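T cell receptor gamma chain (Monodelphis domestica, PDB 7L15) pairs with a T cell receptor mu chain to form the marsupial gamma mu T cell receptor, which probably takes part in antigen recognition. Local coordinates at residues B[12-17]-B[151-156]; B[87-92]-B[115-120]; B[30-35]-B[97-102]; B[69-74]-B[81-86]; B[157-162]-B[186-191]. One frame throughout, in Å; residues are numbered along the deposited sequence.

Interaction 1 of 5, residues B[12-17]-B[151-156]; sequences SITRNA and DFFPNV
P154 packs between S12 and T14 where the V-set domain meets the C1-set domain: its CG lies 3.6 Å from OG of S12 and, equally, from OG1 of T14. Both hydroxyls touch the proline ring with no polar bond to it, and the peptide bond before P154 is cis. T14 and the proline ring pass alongside each other, pointing opposite ways, while CG2 of T14, anti to its own N (the OG1 torsion is -55°), approaches the F153 ring obliquely. At the other end CB of S12 rests 4.1 Å from CB of V156. A water closes the gap there, donating to OG of S12 at 2.9 Å and to the carbonyl O of V156 at 2.6 Å. The hydroxyl of S12 is also hydrogen-bonded to E208, whose carboxylate takes the backbone N of T14 as well, so one acidic residue holds both V-domain residues in place. NE2 of H207 is hydrogen-bonded to the carbonyl O of P154. The contact thus sets the edge strand 12-16, which runs parallel to strand 104-116, against the turn that leads from strand 142-152 into strand 158-163; P154 and V156 also touch I114 and R112 of strand 104-116.

Interaction 2 of 5, residues B[87-92]-B[115-120]; sequences LQVSDS and VTESAF
The hydroxyl of S92 both accepts and donates, linking strand and turn. Its OG accepts the N-H of V115 at 3.0 Å in a fairly straight bond, 163° at the hydrogen, and donates in turn to the carbonyl O of V89, also at 3.0 Å. That second bond arrives in the carbonyl plane on a lone pair, and the same oxygen takes the backbone N of S92, so the V89 carbonyl is gripped twice. With OG beside its own N (chi1 -53°), S92 can face the strand and its own turn together. V115 packs beside it: CB lies 3.4 Å from the carbonyl O of Q88, and CG1 packs 3.9 Å from CB of L87. Farther out, CG1 of V89 meets OE2 of E117 at 3.9 Å, the two side chains crossing at about a right angle. The turn itself is braced by D91, whose OD2 is met by the Q88 N-H from above the carboxylate plane and also forms a salt bridge with K69. This 3-10 turn is the usual link between strands E and F of an immunoglobulin variable domain; here it joins strand 79-84 to strand 93-101 and abuts the end of strand 104-116, beside strand 12-16.

Interaction 3 of 5, residues B[30-35]-B[97-102]; sequences PVSDYV and CASWDG
OG of S99 stands anti to its backbone N (chi1 -172°), which places it 3.6 Å from CB of S32 and at the same distance from the carbonyl O of Y34. The two oxygens, S99 OG and Y34 O, are close without a hydrogen bond; S99 OG instead makes a weak bond to the carbonyl O of W100. CB of S32 meets both S99 OG and, at 3.5 Å, the carbonyl O of W100 by van der Waals contact. The contact lies where the loop before strand C of the V-set domain, corresponding to CDR1, runs beside strand F near the part leading into CDR3. Deeper in the sheet, CG1 of V35 packs 4.3 Å from CB of C97, whose sulfur forms the disulfide with C25 that joins the two sheets, the canonical B-F bridge of an immunoglobulin domain. At the outer end V31 and D101 lie across each other, CG1 of V31 being 4.0 Å from OD1 of D101. The indole of W100 serves the partner chain: its NE1 donates to the carbonyl O of D116 of the T cell receptor mu chain, and its ring makes a cation-pi contact with R108 of that chain. Y34 also packs on T115 of the mu chain.

Interaction 4 of 5, residues B[69-74]-B[81-86]; sequences KVRAYK and RLIVSD
Strands 70-74 and 81-84 form an antiparallel beta hairpin, strands D and E of the V-set sandwich, and five backbone hydrogen bonds join the two segments. R71 and I83 exchange two bonds, I83 N to R71 O at 2.9 Å and R71 N to I83 O at a longer 3.2 Å; Y73 and R81 do the same. The carbonyl O of K69 continues the pattern by accepting S85 N, while A72 N is bonded to OG of S59 outside the hairpin. K69 then turns back through a bend at chi2 (64°) so that NZ reaches the carbonyl O of S85 at 2.8 Å, approaching almost head-on to the carbonyl (C=O...N 161°). D91 takes the same ammonium group in a salt bridge, linking the residue just before strand D to the turn after strand E. On the inner face V70 lies alongside V84, and A72 reaches L50 and Y52 of strand 47-53. On the outer face Y73 and R81 run side by side with ring and guanidinium planes 49° apart, and the tyrosine OH lies 3.6 Å from R81 CD.

Interaction 5 of 5, residues B[157-162]-B[186-191]; sequences VKTYWK and QVSWLT
Strands 158-162 and 186-191 run nearly parallel, their directions 15° apart and their axes 8.5 Å from each other at the closest, too far for backbone pairing, so side chains fill the interval. The indole of W161 does most of this. Its NE1 donates to OG of S188 at 3.0 Å, with the oxygen close to the ring plane though the N-H is bent to 147°. Over one face lies L190, with CB 4.1 Å from the six-membered ring centroid in a CH-pi contact and CD2 3.9 Å from CE3 of W161. This is the core of the C1-set immunoglobulin sandwich, where strand C of one sheet faces strand E of the other and the tryptophan fills the middle; Y203 meets its ring edge-to-face. Toward the other end, OE1 of Q186, carried out on an extended chain, touches CG1 of V157 at 3.3 Å, while its NE2 donates to the carbonyl O of G175. On the far side of strand E, W189 donates from NE1 to S188 of the T cell receptor mu chain.

How the interactions relate
From the N terminus, strand 12-16 opens interaction 1, which does not close until residues 151-156 and so spans the join between the variable and constant domains. Interactions 2, 3 and 4 all fall within that long loop. Interaction 3 opens at 30-35 and encloses the short hairpin of interaction 4; its second segment comes after 87-92, so interactions 2 and 3 cross. Interaction 2 then ends at 115-120, where it touches interaction 1 through N16 and S118, and a salt bridge from D91 to K69 ties it to interaction 4. Interaction 5 follows in series, wholly within the constant domain, with F152 of interaction 1 packing against V157 at its start.

Interaction 1 of 5, residues B[12-17]-B[151-156]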
# COMPACT_ATOMS: atom_id res chain seq x y z
N SER B 12 9.44 -4.33 -7.49
CA SER B 12 10.55 -4.62 -6.59
C SER B 12 11.76 -5.03 -7.41
O SER B 12 11.65 -5.44 -8.57
CB SER B 12 10.19 -5.70 -5.57
OG SER B 12 9.94 -6.93 -6.23
N ILE B 13 12.93 -4.90 -6.78
CA ILE B 13 14.21 -5.35 -7.33
C ILE B 13 14.95 -6.05 -6.19
O ILE B 13 15.19 -5.45 -5.14
CB ILE B 13 15.05 -4.18 -7.88
CG1 ILE B 13 14.25 -3.40 -8.93
CG2 ILE B 13 16.36 -4.68 -8.49
CD1 ILE B 13 15.01 -2.23 -9.53
N THR B 14 15.29 -7.32 -6.39
CA THR B 14 16.00 -8.11 -5.39
C THR B 14 17.44 -8.33 -5.85
O THR B 14 17.68 -8.64 -7.02
CB THR B 14 15.33 -9.46 -5.14
OG1 THR B 14 13.96 -9.26 -4.77
CG2 THR B 14 16.01 -10.19 -3.99
N ARG B 15 18.38 -8.14 -4.93
CA ARG B 15 19.78 -8.24 -5.29
C ARG B 15 20.55 -8.84 -4.13
O ARG B 15 20.10 -8.81 -2.98
CB ARG B 15 20.37 -6.86 -5.63
CG ARG B 15 19.78 -6.22 -6.87
CD ARG B 15 20.33 -6.88 -8.15
NE ARG B 15 19.80 -6.24 -9.35
CZ ARG B 15 18.78 -6.71 -10.05
NH1 ARG B 15 18.18 -7.84 -9.68
NH2 ARG B 15 18.36 -6.05 -11.13
N ASN B 16 21.74 -9.35 -4.44
CA ASN B 16 22.75 -9.65 -3.43
C ASN B 16 23.70 -8.47 -3.31
O ASN B 16 23.68 -7.55 -4.12
CB ASN B 16 23.50 -10.94 -3.78
CG ASN B 16 22.61 -12.18 -3.68
OD1 ASN B 16 22.37 -12.87 -4.68
ND2 ASN B 16 22.13 -12.46 -2.47
N ALA B 17 24.54 -8.51 -2.27
CA ALA B 17 25.46 -7.41 -2.03
C ALA B 17 26.43 -7.25 -3.19
O ALA B 17 26.69 -8.18 -3.95
CB ALA B 17 26.25 -7.63 -0.74
N ASP B 151 3.10 -19.06 -3.30
CA ASP B 151 4.46 -19.55 -3.53
C ASP B 151 5.28 -18.58 -4.38
O ASP B 151 6.00 -18.99 -5.29
CB ASP B 151 4.43 -20.94 -4.17
CG ASP B 151 5.74 -21.66 -4.01
OD1 ASP B 151 6.35 -21.48 -2.93
OD2 ASP B 151 6.17 -22.39 -4.93
N PHE B 152 5.20 -17.28 -4.07
CA PHE B 152 6.03 -16.31 -4.77
C PHE B 152 7.16 -15.81 -3.88
O PHE B 152 7.15 -15.98 -2.65
CB PHE B 152 5.21 -15.14 -5.35
CG PHE B 152 4.33 -14.40 -4.36
CD1 PHE B 152 4.84 -13.39 -3.57
CD2 PHE B 152 2.97 -14.68 -4.27
CE1 PHE B 152 4.02 -12.69 -2.67
CE2 PHE B 152 2.14 -13.98 -3.39
CZ PHE B 152 2.66 -12.99 -2.58
N PHE B 153 8.18 -15.24 -4.53
CA PHE B 153 9.31 -14.61 -3.87
C PHE B 153 9.85 -13.57 -4.84
O PHE B 153 10.04 -13.89 -6.02
CB PHE B 153 10.41 -15.60 -3.50
CG PHE B 153 11.53 -14.96 -2.74
CD1 PHE B 153 12.54 -14.28 -3.40
CD2 PHE B 153 11.56 -15.02 -1.36
CE1 PHE B 153 13.55 -13.68 -2.69
CE2 PHE B 153 12.57 -14.43 -0.65
CZ PHE B 153 13.57 -13.75 -1.31
N PRO B 154 10.11 -12.33 -4.39
CA PRO B 154 10.02 -11.83 -3.00
C PRO B 154 8.59 -11.59 -2.50
O PRO B 154 7.65 -11.81 -3.25
CB PRO B 154 10.79 -10.51 -3.08
CG PRO B 154 10.47 -10.01 -4.46
CD PRO B 154 10.39 -11.24 -5.34
N ASN B 155 8.46 -11.15 -1.24
CA ASN B 155 7.17 -10.89 -0.59
C ASN B 155 6.54 -9.56 -0.99
O ASN B 155 6.05 -8.82 -0.13
CB ASN B 155 7.33 -10.98 0.92
CG ASN B 155 8.30 -9.93 1.47
OD1 ASN B 155 9.16 -9.43 0.76
ND2 ASN B 155 8.16 -9.61 2.76
N VAL B 156 6.58 -9.21 -2.27
CA VAL B 156 6.02 -7.96 -2.78
C VAL B 156 5.14 -8.32 -3.96
O VAL B 156 5.58 -9.03 -4.87
CB VAL B 156 7.12 -6.97 -3.20
CG1 VAL B 156 6.50 -5.68 -3.69
CG2 VAL B 156 8.08 -6.68 -2.05
O HOH W 1 7.62 -8.64 -6.38

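Interaction 2 of 5, residues B[87-92]-B[115-120]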
# COMPACT_ATOMS: atom_id res chain seq x y z
N LEU B 87 25.51 -2.41 -4.04
CA LEU B 87 24.43 -2.58 -3.09
C LEU B 87 24.91 -3.22 -1.80
O LEU B 87 25.74 -4.14 -1.81
CB LEU B 87 23.33 -3.43 -3.73
CG LEU B 87 22.65 -2.63 -4.84
CD1 LEU B 87 21.70 -3.50 -5.65
CD2 LEU B 87 21.90 -1.43 -4.24
N GLN B 88 24.41 -2.70 -0.68
CA GLN B 88 24.57 -3.28 0.65
C GLN B 88 23.19 -3.47 1.26
O GLN B 88 22.21 -2.85 0.83
CB GLN B 88 25.41 -2.38 1.56
CG GLN B 88 26.75 -1.95 0.93
CD GLN B 88 27.68 -3.11 0.66
OE1 GLN B 88 27.71 -4.09 1.41
NE2 GLN B 88 28.44 -3.03 -0.43
N VAL B 89 23.10 -4.35 2.27
CA VAL B 89 21.81 -4.60 2.89
C VAL B 89 21.20 -3.30 3.38
O VAL B 89 19.99 -3.08 3.26
CB VAL B 89 21.94 -5.64 4.03
CG1 VAL B 89 22.37 -6.99 3.46
CG2 VAL B 89 22.96 -5.16 5.08
N SER B 90 22.04 -2.38 3.85
CA SER B 90 21.57 -1.11 4.38
C SER B 90 20.93 -0.23 3.31
O SER B 90 20.39 0.83 3.66
CB SER B 90 22.74 -0.38 5.03
OG SER B 90 23.74 -0.10 4.07
N ASP B 91 20.98 -0.62 2.03
CA ASP B 91 20.32 0.12 0.97
C ASP B 91 18.86 -0.28 0.76
O ASP B 91 18.16 0.43 0.03
CB ASP B 91 21.06 -0.06 -0.36
CG ASP B 91 22.46 0.46 -0.31
OD1 ASP B 91 22.67 1.50 0.35
OD2 ASP B 91 23.36 -0.18 -0.89
N SER B 92 18.41 -1.40 1.34
CA SER B 92 17.03 -1.83 1.16
C SER B 92 16.06 -0.74 1.61
O SER B 92 16.29 -0.06 2.62
CB SER B 92 16.76 -3.11 1.97
OG SER B 92 17.71 -4.10 1.64
N VAL B 115 17.97 -5.88 -0.74
CA VAL B 115 19.33 -6.38 -0.80
C VAL B 115 19.48 -7.39 0.31
O VAL B 115 19.21 -7.09 1.48
CB VAL B 115 20.36 -5.25 -0.68
CG1 VAL B 115 21.77 -5.75 -1.05
CG2 VAL B 115 19.94 -4.09 -1.58
N THR B 116 19.90 -8.60 -0.04
CA THR B 116 20.07 -9.66 0.94
C THR B 116 21.41 -10.34 0.74
O THR B 116 21.96 -10.38 -0.37
CB THR B 116 18.93 -10.68 0.86
OG1 THR B 116 19.19 -11.73 1.80
CG2 THR B 116 18.83 -11.27 -0.51
N GLU B 117 21.95 -10.85 1.83
CA GLU B 117 23.19 -11.62 1.76
C GLU B 117 22.95 -13.11 1.61
O GLU B 117 23.91 -13.87 1.51
CB GLU B 117 24.06 -11.34 2.99
CG GLU B 117 25.25 -10.43 2.70
CD GLU B 117 25.60 -9.50 3.85
OE1 GLU B 117 25.47 -9.92 5.02
OE2 GLU B 117 26.01 -8.35 3.59
N SER B 118 21.69 -13.55 1.55
CA SER B 118 21.37 -14.95 1.34
C SER B 118 21.12 -15.25 -0.14
O SER B 118 20.63 -14.40 -0.88
CB SER B 118 20.12 -15.34 2.14
OG SER B 118 20.28 -15.05 3.51
N ALA B 119 21.47 -16.46 -0.56
CA ALA B 119 21.07 -16.89 -1.89
C ALA B 119 19.55 -16.87 -1.99
O ALA B 119 18.84 -17.14 -1.02
CB ALA B 119 21.60 -18.29 -2.19
N PHE B 120 19.05 -16.54 -3.17
CA PHE B 120 17.61 -16.49 -3.40
C PHE B 120 17.34 -16.83 -4.85
O PHE B 120 18.21 -16.70 -5.71
CB PHE B 120 17.02 -15.11 -3.08
CG PHE B 120 17.47 -14.04 -4.03
CD1 PHE B 120 18.63 -13.32 -3.78
CD2 PHE B 120 16.75 -13.78 -5.19
CE1 PHE B 120 19.06 -12.37 -4.66
CE2 PHE B 120 17.18 -12.82 -6.08
CZ PHE B 120 18.34 -12.12 -5.81

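Interaction 3 of 5, residues B[30-35]-B[97-102]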
# COMPACT_ATOMS: atom_id res chain seq x y z
N PRO B 30 4.45 15.82 -17.89
CA PRO B 30 5.41 16.52 -17.04
C PRO B 30 5.11 18.01 -16.96
O PRO B 30 4.78 18.65 -17.96
CB PRO B 30 6.76 16.25 -17.73
CG PRO B 30 6.52 15.06 -18.60
CD PRO B 30 5.10 15.19 -19.05
N VAL B 31 5.21 18.55 -15.75
CA VAL B 31 5.05 19.97 -15.49
C VAL B 31 6.33 20.60 -14.97
O VAL B 31 6.32 21.78 -14.60
CB VAL B 31 3.89 20.22 -14.50
CG1 VAL B 31 3.34 21.64 -14.63
CG2 VAL B 31 2.79 19.20 -14.72
N SER B 32 7.43 19.85 -14.91
CA SER B 32 8.65 20.34 -14.29
C SER B 32 9.85 19.72 -14.99
O SER B 32 9.77 18.65 -15.60
CB SER B 32 8.70 20.02 -12.79
OG SER B 32 9.83 20.63 -12.18
N ASP B 33 10.99 20.39 -14.86
CA ASP B 33 12.23 19.90 -15.44
C ASP B 33 13.00 18.96 -14.51
O ASP B 33 13.92 18.27 -14.97
CB ASP B 33 13.12 21.08 -15.83
CG ASP B 33 14.30 20.65 -16.68
OD1 ASP B 33 14.09 19.86 -17.62
OD2 ASP B 33 15.42 21.12 -16.41
N TYR B 34 12.64 18.89 -13.24
CA TYR B 34 13.41 18.13 -12.26
C TYR B 34 12.66 16.88 -11.82
O TYR B 34 11.45 16.93 -11.56
CB TYR B 34 13.77 19.01 -11.06
CG TYR B 34 14.62 20.18 -11.50
CD1 TYR B 34 15.99 20.07 -11.57
CD2 TYR B 34 14.03 21.36 -11.91
CE1 TYR B 34 16.78 21.13 -12.02
CE2 TYR B 34 14.80 22.43 -12.36
CZ TYR B 34 16.17 22.31 -12.40
OH TYR B 34 16.93 23.36 -12.84
N VAL B 35 13.37 15.76 -11.80
CA VAL B 35 12.88 14.50 -11.27
C VAL B 35 13.63 14.24 -9.98
O VAL B 35 14.87 14.24 -9.97
CB VAL B 35 13.07 13.36 -12.28
CG1 VAL B 35 12.56 12.05 -11.70
CG2 VAL B 35 12.36 13.69 -13.58
N CYS B 97 10.24 8.11 -7.05
CA CYS B 97 10.51 9.32 -7.80
C CYS B 97 9.40 10.33 -7.53
O CYS B 97 8.28 9.97 -7.16
CB CYS B 97 10.63 9.05 -9.29
SG CYS B 97 9.20 8.28 -10.06
N ALA B 98 9.72 11.61 -7.69
CA ALA B 98 8.77 12.65 -7.37
C ALA B 98 8.95 13.82 -8.32
O ALA B 98 10.00 13.97 -8.95
CB ALA B 98 8.92 13.12 -5.92
N SER B 99 7.92 14.66 -8.40
CA SER B 99 8.01 15.88 -9.19
C SER B 99 7.19 16.99 -8.55
O SER B 99 6.06 16.77 -8.11
CB SER B 99 7.53 15.67 -10.63
OG SER B 99 7.81 16.82 -11.40
N TRP B 100 7.76 18.19 -8.52
CA TRP B 100 7.01 19.38 -8.14
C TRP B 100 5.93 19.67 -9.16
O TRP B 100 6.16 19.57 -10.37
CB TRP B 100 7.94 20.59 -8.02
CG TRP B 100 8.74 20.64 -6.76
CD1 TRP B 100 10.10 20.54 -6.65
CD2 TRP B 100 8.24 20.79 -5.42
NE1 TRP B 100 10.47 20.62 -5.33
CE2 TRP B 100 9.35 20.78 -4.56
CE3 TRP B 100 6.96 20.94 -4.88
CZ2 TRP B 100 9.22 20.91 -3.18
CZ3 TRP B 100 6.83 21.08 -3.51
CH2 TRP B 100 7.96 21.06 -2.67
N ASP B 101 4.73 20.04 -8.67
CA ASP B 101 3.63 20.55 -9.49
C ASP B 101 3.02 21.74 -8.73
O ASP B 101 1.99 21.63 -8.07
CB ASP B 101 2.58 19.47 -9.79
CG ASP B 101 1.49 19.95 -10.75
OD1 ASP B 101 1.47 21.16 -11.09
OD2 ASP B 101 0.65 19.12 -11.16
N GLY B 102 3.68 22.89 -8.84
CA GLY B 102 3.29 24.05 -8.06
C GLY B 102 3.80 23.93 -6.64
O GLY B 102 4.94 23.51 -6.42

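Interaction 4 of 5, residues B[69-74]-B[81-86]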
# COMPACT_ATOMS: atom_id res chain seq x y z
N LYS B 69 27.61 6.35 -5.79
CA LYS B 69 26.65 5.47 -5.14
C LYS B 69 25.26 5.54 -5.79
O LYS B 69 24.65 4.50 -6.03
CB LYS B 69 26.57 5.80 -3.64
CG LYS B 69 25.65 4.91 -2.81
CD LYS B 69 26.13 3.47 -2.76
CE LYS B 69 25.15 2.59 -1.98
NZ LYS B 69 25.58 1.17 -2.01
N VAL B 70 24.76 6.75 -6.07
CA VAL B 70 23.47 6.94 -6.72
C VAL B 70 23.62 7.96 -7.83
O VAL B 70 24.32 8.97 -7.67
CB VAL B 70 22.37 7.41 -5.73
CG1 VAL B 70 21.98 6.28 -4.84
CG2 VAL B 70 22.87 8.61 -4.91
N ARG B 71 22.96 7.71 -8.96
CA ARG B 71 23.13 8.52 -10.16
C ARG B 71 21.89 8.33 -11.02
O ARG B 71 21.50 7.19 -11.30
CB ARG B 71 24.40 8.09 -10.91
CG ARG B 71 24.84 9.03 -12.03
CD ARG B 71 26.01 8.43 -12.83
NE ARG B 71 25.59 7.28 -13.64
CZ ARG B 71 24.99 7.39 -14.82
NH1 ARG B 71 24.64 6.29 -15.48
NH2 ARG B 71 24.74 8.59 -15.34
N ALA B 72 21.28 9.44 -11.44
CA ALA B 72 20.15 9.39 -12.35
C ALA B 72 20.59 9.75 -13.77
O ALA B 72 21.45 10.61 -13.96
CB ALA B 72 19.04 10.34 -11.91
N TYR B 73 19.99 9.09 -14.76
CA TYR B 73 20.26 9.38 -16.16
C TYR B 73 18.97 9.20 -16.96
O TYR B 73 17.91 8.90 -16.41
CB TYR B 73 21.43 8.51 -16.66
CG TYR B 73 21.10 7.06 -16.91
CD1 TYR B 73 20.76 6.21 -15.87
CD2 TYR B 73 21.17 6.53 -18.20
CE1 TYR B 73 20.46 4.87 -16.11
CE2 TYR B 73 20.87 5.20 -18.45
CZ TYR B 73 20.52 4.37 -17.41
OH TYR B 73 20.23 3.05 -17.67
N LYS B 74 19.06 9.41 -18.28
CA LYS B 74 17.91 9.33 -19.17
C LYS B 74 17.72 7.92 -19.72
O LYS B 74 18.68 7.16 -19.85
CB LYS B 74 18.06 10.32 -20.33
N ARG B 81 15.86 7.16 -14.87
CA ARG B 81 16.29 5.94 -14.22
C ARG B 81 17.30 6.27 -13.12
O ARG B 81 18.17 7.12 -13.30
CB ARG B 81 16.93 4.95 -15.23
CG ARG B 81 15.95 4.36 -16.25
CD ARG B 81 16.64 3.38 -17.20
NE ARG B 81 16.87 2.07 -16.59
CZ ARG B 81 16.26 0.94 -16.96
NH1 ARG B 81 16.54 -0.20 -16.34
NH2 ARG B 81 15.37 0.96 -17.94
N LEU B 82 17.16 5.59 -11.98
CA LEU B 82 18.08 5.72 -10.86
C LEU B 82 18.91 4.45 -10.74
O LEU B 82 18.35 3.35 -10.62
CB LEU B 82 17.32 5.98 -9.55
CG LEU B 82 18.12 5.92 -8.25
CD1 LEU B 82 19.07 7.10 -8.15
CD2 LEU B 82 17.20 5.85 -7.03
N ILE B 83 20.23 4.59 -10.74
CA ILE B 83 21.13 3.47 -10.55
C ILE B 83 21.74 3.57 -9.16
O ILE B 83 22.28 4.62 -8.80
CB ILE B 83 22.23 3.41 -11.62
CG1 ILE B 83 21.62 3.11 -12.99
CG2 ILE B 83 23.27 2.35 -11.24
CD1 ILE B 83 22.63 2.65 -14.02
N VAL B 84 21.64 2.49 -8.40
CA VAL B 84 22.22 2.38 -7.07
C VAL B 84 23.31 1.32 -7.15
O VAL B 84 23.02 0.14 -7.40
CB VAL B 84 21.15 2.04 -6.02
CG1 VAL B 84 21.75 2.07 -4.62
CG2 VAL B 84 20.01 3.01 -6.13
N SER B 85 24.56 1.75 -6.99
CA SER B 85 25.69 0.85 -7.19
C SER B 85 26.09 0.20 -5.87
O SER B 85 25.70 0.63 -4.78
CB SER B 85 26.89 1.61 -7.77
OG SER B 85 26.52 2.38 -8.89
N ASP B 86 26.89 -0.86 -6.00
CA ASP B 86 27.57 -1.53 -4.90
C ASP B 86 26.62 -1.74 -3.72
O ASP B 86 26.85 -1.31 -2.60
CB ASP B 86 28.82 -0.75 -4.46
CG ASP B 86 29.63 -1.48 -3.39
OD1 ASP B 86 30.01 -2.65 -3.62
OD2 ASP B 86 29.89 -0.90 -2.32

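Interaction 5 of 5, residues B[157-162]-B[186-191]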
# COMPACT_ATOMS: atom_id res chain seq x y z
N VAL B 157 3.91 -7.82 -3.97
CA VAL B 157 2.97 -8.13 -5.04
C VAL B 157 1.89 -7.06 -5.03
O VAL B 157 1.61 -6.45 -4.00
CB VAL B 157 2.40 -9.56 -4.88
CG1 VAL B 157 1.43 -9.61 -3.70
CG2 VAL B 157 1.72 -10.05 -6.18
N LYS B 158 1.31 -6.82 -6.20
CA LYS B 158 0.26 -5.82 -6.39
C LYS B 158 -0.85 -6.48 -7.19
O LYS B 158 -0.59 -7.10 -8.22
CB LYS B 158 0.82 -4.59 -7.11
CG LYS B 158 -0.20 -3.53 -7.47
CD LYS B 158 0.48 -2.29 -8.08
CE LYS B 158 -0.52 -1.18 -8.43
NZ LYS B 158 0.14 -0.07 -9.20
N THR B 159 -2.08 -6.39 -6.69
CA THR B 159 -3.23 -7.04 -7.31
C THR B 159 -4.39 -6.05 -7.35
O THR B 159 -4.52 -5.21 -6.46
CB THR B 159 -3.67 -8.31 -6.56
OG1 THR B 159 -4.21 -7.94 -5.29
CG2 THR B 159 -2.51 -9.25 -6.34
N TYR B 160 -5.22 -6.16 -8.39
CA TYR B 160 -6.38 -5.28 -8.49
C TYR B 160 -7.43 -5.93 -9.39
O TYR B 160 -7.12 -6.75 -10.26
CB TYR B 160 -6.00 -3.87 -8.99
CG TYR B 160 -4.92 -3.78 -10.08
CD1 TYR B 160 -3.59 -4.04 -9.79
CD2 TYR B 160 -5.24 -3.40 -11.38
CE1 TYR B 160 -2.60 -3.97 -10.76
CE2 TYR B 160 -4.24 -3.31 -12.38
CZ TYR B 160 -2.92 -3.60 -12.05
OH TYR B 160 -1.90 -3.54 -12.98
N TRP B 161 -8.68 -5.56 -9.14
CA TRP B 161 -9.83 -6.02 -9.89
C TRP B 161 -10.45 -4.85 -10.63
O TRP B 161 -10.62 -3.77 -10.06
CB TRP B 161 -10.88 -6.64 -8.95
CG TRP B 161 -10.34 -7.70 -8.05
CD1 TRP B 161 -9.47 -7.54 -7.00
CD2 TRP B 161 -10.65 -9.10 -8.09
NE1 TRP B 161 -9.21 -8.75 -6.40
CE2 TRP B 161 -9.93 -9.72 -7.05
CE3 TRP B 161 -11.47 -9.89 -8.91
CZ2 TRP B 161 -10.00 -11.10 -6.80
CZ3 TRP B 161 -11.54 -11.27 -8.67
CH2 TRP B 161 -10.80 -11.85 -7.63
N LYS B 162 -10.78 -5.05 -11.91
CA LYS B 162 -11.50 -4.06 -12.69
C LYS B 162 -12.72 -4.71 -13.33
O LYS B 162 -12.73 -5.91 -13.59
CB LYS B 162 -10.63 -3.45 -13.78
CG LYS B 162 -9.41 -2.70 -13.29
CD LYS B 162 -8.78 -1.94 -14.45
CE LYS B 162 -7.55 -1.18 -13.99
NZ LYS B 162 -7.82 -0.56 -12.67
N GLN B 186 -0.64 -14.51 -0.87
CA GLN B 186 -1.61 -13.48 -0.52
C GLN B 186 -2.93 -13.80 -1.18
O GLN B 186 -2.96 -14.18 -2.35
CB GLN B 186 -1.16 -12.08 -0.95
CG GLN B 186 -2.14 -11.01 -0.53
CD GLN B 186 -1.77 -9.63 -1.05
OE1 GLN B 186 -1.54 -9.46 -2.24
NE2 GLN B 186 -1.74 -8.64 -0.16
N VAL B 187 -4.02 -13.64 -0.44
CA VAL B 187 -5.36 -13.82 -1.00
C VAL B 187 -6.02 -12.45 -1.10
O VAL B 187 -5.85 -11.60 -0.22
CB VAL B 187 -6.19 -14.81 -0.16
CG1 VAL B 187 -6.56 -14.22 1.14
CG2 VAL B 187 -7.44 -15.20 -0.90
N SER B 188 -6.76 -12.21 -2.18
CA SER B 188 -7.67 -11.08 -2.22
C SER B 188 -9.03 -11.55 -2.69
O SER B 188 -9.17 -12.61 -3.31
CB SER B 188 -7.19 -9.96 -3.14
OG SER B 188 -7.42 -10.31 -4.49
N TRP B 189 -10.05 -10.75 -2.40
CA TRP B 189 -11.39 -11.20 -2.76
C TRP B 189 -12.31 -10.02 -3.00
O TRP B 189 -12.12 -8.93 -2.44
CB TRP B 189 -11.95 -12.15 -1.70
CG TRP B 189 -12.19 -11.59 -0.31
CD1 TRP B 189 -13.39 -11.20 0.22
CD2 TRP B 189 -11.22 -11.44 0.74
NE1 TRP B 189 -13.23 -10.80 1.52
CE2 TRP B 189 -11.91 -10.95 1.88
CE3 TRP B 189 -9.85 -11.68 0.85
CZ2 TRP B 189 -11.27 -10.69 3.10
CZ3 TRP B 189 -9.21 -11.42 2.06
CH2 TRP B 189 -9.93 -10.93 3.16
N LEU B 190 -13.32 -10.24 -3.84
CA LEU B 190 -14.19 -9.17 -4.31
C LEU B 190 -15.64 -9.62 -4.17
O LEU B 190 -16.08 -10.55 -4.85
CB LEU B 190 -13.87 -8.80 -5.75
CG LEU B 190 -14.80 -7.82 -6.46
CD1 LEU B 190 -14.56 -6.40 -5.97
CD2 LEU B 190 -14.66 -7.91 -7.98
N THR B 191 -16.36 -8.97 -3.27
CA THR B 191 -17.78 -9.22 -3.05
C THR B 191 -18.58 -8.17 -3.82
O THR B 191 -18.36 -6.97 -3.62
CB THR B 191 -18.08 -9.16 -1.56
OG1 THR B 191 -17.24 -10.12 -0.88
CG2 THR B 191 -19.54 -9.46 -1.29